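Local coordinates for extracellular solute-binding protein (PDB 3PU5) that probably binds a small solute, perhaps a polyamine, outside the cytoplasmic membrane and delivers it to an ABC-type importer, at residues Asn68-Tyr71 against Arg72-Arg75; Val303-Ala306 against Leu307-Asn311. All coordinates share one frame; numbering follows the deposited sequence.

Contact 1 of 2, residues Asn68-Tyr71 against Arg72-Arg75; sequences NDMY and RLIR
D69 and R72, one turn apart on the helix 67-75, reach out side by side in the same direction and join in a salt bridge, with D69 OD1 2.9 Å from R72 NH1. The N-H points well at the oxygen, at 161°, and the carboxylate oxygen lies almost in the guanidinium plane. From the other partner the fit is less regular: NH1 meets OD1 on its anti side and somewhat out of the carboxylate plane, and the two flat groups are turned 58° against each other. The arginine chain bends at chi3, where NE swings off to the side while NH1, on the CD side of the guanidinium, still reaches the acid; R72 CD also lies alongside, 3.3 Å from D69 OD1.

Four residues apart, Y71 and R75 form a second pair, again side by side and pointing the same way. Ring and guanidinium planes are only 18° apart, yet the touching is done by the aliphatic part of the arginine: R75 CD lies 3.8 Å from Y71 CE1, in an oblique approach. Along the backbone, R75 N donates to Y71 O at 3.0 Å, and I74 N makes a similar helical bond to M70 O. On the buried side, the selenium of M70 packs loosely at 4.4 Å from L73 CD1.

The helix is thus divided between partners. M70 and L73 lie on F65 of strand 62-65, D69 and R72 touch N44, P45 and L52 of helix 44-53, and Y71 leans on helix 305-322 and on W101.

Contact 2 of 2, residues Val303-Ala306 against Leu307-Asn311; sequences VDTA and LLIKN
L308 N donates to D304 O at 3.0 Å in a nearly straight bond (167°), closing the first turn of helix 305-322. The side chain of D304 serves the same turn: its OD1 accepts from A306 N at 2.9 Å, a capping bond from the N-cap residue, weak because the N-H angle is only 126°. With CG anti to the backbone N (chi1 176°), the carboxylate is carried over the turn, D304 CG standing 3.5 Å from L307 N. The side chains of D304 and L307 cross at about a right angle, and D304 CB rests 3.7 Å from L307 CB.

V303, just before the cap, crosses L308 at roughly a right angle; its CG1 branch presses on L308 CG at 3.8 Å. T305 and I309 instead run side by side, T305 CG2 meeting I309 CD1 at 4.0 Å. T305 OG1, on the other branch, hydrogen-bonds D100 OD2, and the other carboxylate oxygen of D100 lies close to D304 OD1; such like-charged neighbours might raise the affinity of one acid for a proton. L308 and V303 also touch S161 of helix 156-167. An N-cap aspartate followed by regular i to i+4 bonding is typical of the start of an alpha-helix, here the C-terminal one of the modelled chain.

In the fold
Contact 1 comes first along the chain, and contact 2 starts the C-terminal helix far later in sequence, yet their centres are 12 Å apart and they touch directly. Y71 is the principal link: its OH lies 3.1 Å from A306 CB, while CD1 and CD2 of its ring approach I309 CD1 and T305 CG2, each at 4.1 Å. N68 OD1 adds packing at 3.8 Å from I309 CG1. The stretch 303-311 thus touches both helix 156-167 and helix 67-75. The family's two-lobed periplasmic-binding-protein fold holds its solute in the cleft between lobes, but no ligand defines a pocket at either contact.

Contact 1 of 2, residues Asn68-Tyr71 against Arg72-Arg75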
loop_
_atom_site.group_PDB
_atom_site.type_symbol
_atom_site.label_atom_id
_atom_site.label_comp_id
_atom_site.label_asym_id
_atom_site.label_seq_id
_atom_site.Cartn_x
_atom_site.Cartn_y
_atom_site.Cartn_z
ATOM N N ASN A 68 -5.300 8.073 -3.668
ATOM C CA ASN A 68 -5.931 8.798 -4.779
ATOM C C ASN A 68 -6.939 9.842 -4.314
ATOM O O ASN A 68 -6.879 11.018 -4.695
ATOM C CB ASN A 68 -6.647 7.823 -5.702
ATOM C CG ASN A 68 -5.693 6.984 -6.505
ATOM O OD1 ASN A 68 -4.699 7.493 -7.034
ATOM N ND2 ASN A 68 -5.987 5.686 -6.607
ATOM N N ASP A 69 -7.877 9.398 -3.488
ATOM C CA ASP A 69 -8.918 10.284 -2.997
ATOM C C ASP A 69 -8.388 11.254 -1.954
ATOM O O ASP A 69 -8.830 12.406 -1.900
ATOM C CB ASP A 69 -10.093 9.470 -2.477
ATOM C CG ASP A 69 -10.826 8.777 -3.594
ATOM O OD1 ASP A 69 -11.490 9.485 -4.383
ATOM O OD2 ASP A 69 -10.701 7.539 -3.705
HETATM N N MSE A 70 -7.420 10.809 -1.151
HETATM C CA MSE A 70 -6.781 11.715 -0.201
HETATM C C MSE A 70 -6.106 12.863 -0.934
HETATM O O MSE A 70 -6.083 13.997 -0.447
HETATM C CB MSE A 70 -5.764 10.999 0.692
HETATM C CG MSE A 70 -5.227 11.887 1.823
HETATM SE SE MSE A 70 -6.629 12.283 3.148
HETATM C CE MSE A 70 -6.904 10.453 3.814
ATOM N N TYR A 71 -5.547 12.572 -2.104
ATOM C CA TYR A 71 -4.904 13.617 -2.884
ATOM C C TYR A 71 -5.928 14.680 -3.277
ATOM O O TYR A 71 -5.579 15.829 -3.477
ATOM C CB TYR A 71 -4.206 13.043 -4.119
ATOM C CG TYR A 71 -3.050 13.903 -4.594
ATOM C CD1 TYR A 71 -3.186 14.749 -5.694
ATOM C CD2 TYR A 71 -1.828 13.880 -3.931
ATOM C CE1 TYR A 71 -2.130 15.543 -6.126
ATOM C CE2 TYR A 71 -0.768 14.667 -4.353
ATOM C CZ TYR A 71 -0.927 15.498 -5.451
ATOM O OH TYR A 71 0.127 16.287 -5.872
ATOM N N ARG A 72 -7.199 14.297 -3.366
ATOM C CA ARG A 72 -8.259 15.266 -3.645
ATOM C C ARG A 72 -8.349 16.306 -2.525
ATOM O O ARG A 72 -8.483 17.509 -2.777
ATOM C CB ARG A 72 -9.615 14.562 -3.807
ATOM C CG ARG A 72 -9.701 13.624 -4.992
ATOM C CD ARG A 72 -10.918 12.704 -4.880
ATOM N NE ARG A 72 -12.178 13.430 -5.009
ATOM C CZ ARG A 72 -13.376 12.877 -4.856
ATOM N NH1 ARG A 72 -13.480 11.586 -4.562
ATOM N NH2 ARG A 72 -14.476 13.610 -4.999
ATOM N N LEU A 73 -8.286 15.825 -1.290
ATOM C CA LEU A 73 -8.410 16.676 -0.120
ATOM C C LEU A 73 -7.178 17.547 0.050
ATOM O O LEU A 73 -7.255 18.657 0.567
ATOM C CB LEU A 73 -8.603 15.821 1.125
ATOM C CG LEU A 73 -9.954 15.138 1.171
ATOM C CD1 LEU A 73 -10.235 14.677 2.590
ATOM C CD2 LEU A 73 -10.996 16.126 0.709
ATOM N N ILE A 74 -6.036 17.023 -0.372
ATOM C CA ILE A 74 -4.809 17.808 -0.406
ATOM C C ILE A 74 -4.962 18.993 -1.345
ATOM O O ILE A 74 -4.647 20.126 -0.987
ATOM C CB ILE A 74 -3.624 16.969 -0.891
ATOM C CG1 ILE A 74 -3.131 16.073 0.238
ATOM C CG2 ILE A 74 -2.478 17.875 -1.340
ATOM C CD1 ILE A 74 -2.532 16.860 1.371
ATOM N N ARG A 75 -5.440 18.714 -2.553
ATOM C CA ARG A 75 -5.620 19.736 -3.576
ATOM C C ARG A 75 -6.660 20.782 -3.171
ATOM O O ARG A 75 -6.583 21.936 -3.598
ATOM C CB ARG A 75 -6.020 19.086 -4.903
ATOM C CG ARG A 75 -4.944 18.183 -5.489
ATOM C CD ARG A 75 -3.668 18.960 -5.753
ATOM N NE ARG A 75 -3.896 20.060 -6.689
ATOM C CZ ARG A 75 -2.931 20.811 -7.214
ATOM N NH1 ARG A 75 -1.657 20.577 -6.901
ATOM N NH2 ARG A 75 -3.238 21.791 -8.059
#

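Contact 2 of 2, residues Val303-Ala306 against Leu307-Asn311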
loop_
_atom_site.group_PDB
_atom_site.type_symbol
_atom_site.label_atom_id
_atom_site.label_comp_id
_atom_site.label_asym_id
_atom_site.label_seq_id
_atom_site.Cartn_x
_atom_site.Cartn_y
_atom_site.Cartn_z
ATOM N N VAL A 303 5.963 5.183 -5.250
ATOM C CA VAL A 303 5.845 6.008 -6.440
ATOM C C VAL A 303 4.984 7.239 -6.152
ATOM O O VAL A 303 3.958 7.148 -5.481
ATOM C CB VAL A 303 5.251 5.212 -7.606
ATOM C CG1 VAL A 303 5.252 6.058 -8.878
ATOM C CG2 VAL A 303 6.040 3.911 -7.811
ATOM N N ASP A 304 5.428 8.385 -6.657
ATOM C CA ASP A 304 4.745 9.665 -6.472
ATOM C C ASP A 304 3.264 9.596 -6.842
ATOM O O ASP A 304 2.918 9.324 -7.994
ATOM C CB ASP A 304 5.457 10.733 -7.320
ATOM C CG ASP A 304 4.774 12.096 -7.269
ATOM O OD1 ASP A 304 3.776 12.262 -6.536
ATOM O OD2 ASP A 304 5.254 13.016 -7.969
ATOM N N THR A 305 2.389 9.843 -5.870
ATOM C CA THR A 305 0.949 9.794 -6.119
ATOM C C THR A 305 0.532 10.704 -7.276
ATOM O O THR A 305 -0.201 10.279 -8.168
ATOM C CB THR A 305 0.125 10.159 -4.863
ATOM O OG1 THR A 305 0.514 9.317 -3.770
ATOM C CG2 THR A 305 -1.366 9.981 -5.125
ATOM N N ALA A 306 1.000 11.948 -7.256
ATOM C CA ALA A 306 0.662 12.920 -8.296
ATOM C C ALA A 306 1.094 12.432 -9.670
ATOM O O ALA A 306 0.382 12.616 -10.655
ATOM C CB ALA A 306 1.300 14.284 -7.991
ATOM N N LEU A 307 2.265 11.804 -9.728
ATOM C CA LEU A 307 2.778 11.263 -10.973
ATOM C C LEU A 307 1.864 10.161 -11.511
ATOM O O LEU A 307 1.498 10.169 -12.686
ATOM C CB LEU A 307 4.204 10.736 -10.783
ATOM C CG LEU A 307 4.833 10.093 -12.019
ATOM C CD1 LEU A 307 4.896 11.098 -13.165
ATOM C CD2 LEU A 307 6.221 9.551 -11.696
ATOM N N LEU A 308 1.486 9.221 -10.650
ATOM C CA LEU A 308 0.590 8.133 -11.051
ATOM C C LEU A 308 -0.734 8.644 -11.614
ATOM O O LEU A 308 -1.210 8.167 -12.646
ATOM C CB LEU A 308 0.329 7.183 -9.875
ATOM C CG LEU A 308 1.513 6.288 -9.492
ATOM C CD1 LEU A 308 1.250 5.612 -8.169
ATOM C CD2 LEU A 308 1.781 5.251 -10.579
ATOM N N ILE A 309 -1.327 9.617 -10.931
ATOM C CA ILE A 309 -2.592 10.208 -11.364
ATOM C C ILE A 309 -2.437 10.901 -12.713
ATOM O O ILE A 309 -3.267 10.750 -13.616
ATOM C CB ILE A 309 -3.110 11.213 -10.314
ATOM C CG1 ILE A 309 -3.457 10.484 -9.014
ATOM C CG2 ILE A 309 -4.322 11.992 -10.847
ATOM C CD1 ILE A 309 -3.938 11.395 -7.901
ATOM N N LYS A 310 -1.353 11.654 -12.849
ATOM C CA LYS A 310 -1.130 12.441 -14.052
ATOM C C LYS A 310 -0.908 11.565 -15.280
ATOM O O LYS A 310 -1.334 11.912 -16.378
ATOM C CB LYS A 310 0.059 13.390 -13.862
ATOM C CG LYS A 310 0.394 14.204 -15.109
ATOM C CD LYS A 310 1.532 15.200 -14.865
ATOM C CE LYS A 310 2.905 14.548 -14.994
ATOM N NZ LYS A 310 4.007 15.546 -14.864
ATOM N N ASN A 311 -0.242 10.430 -15.093
ATOM C CA ASN A 311 0.155 9.595 -16.218
ATOM C C ASN A 311 -0.840 8.489 -16.554
ATOM O O ASN A 311 -0.684 7.805 -17.558
ATOM C CB ASN A 311 1.545 8.994 -15.968
ATOM C CG ASN A 311 2.656 10.015 -16.106
ATOM O OD1 ASN A 311 3.821 9.728 -15.822
ATOM N ND2 ASN A 311 2.303 11.214 -16.542
#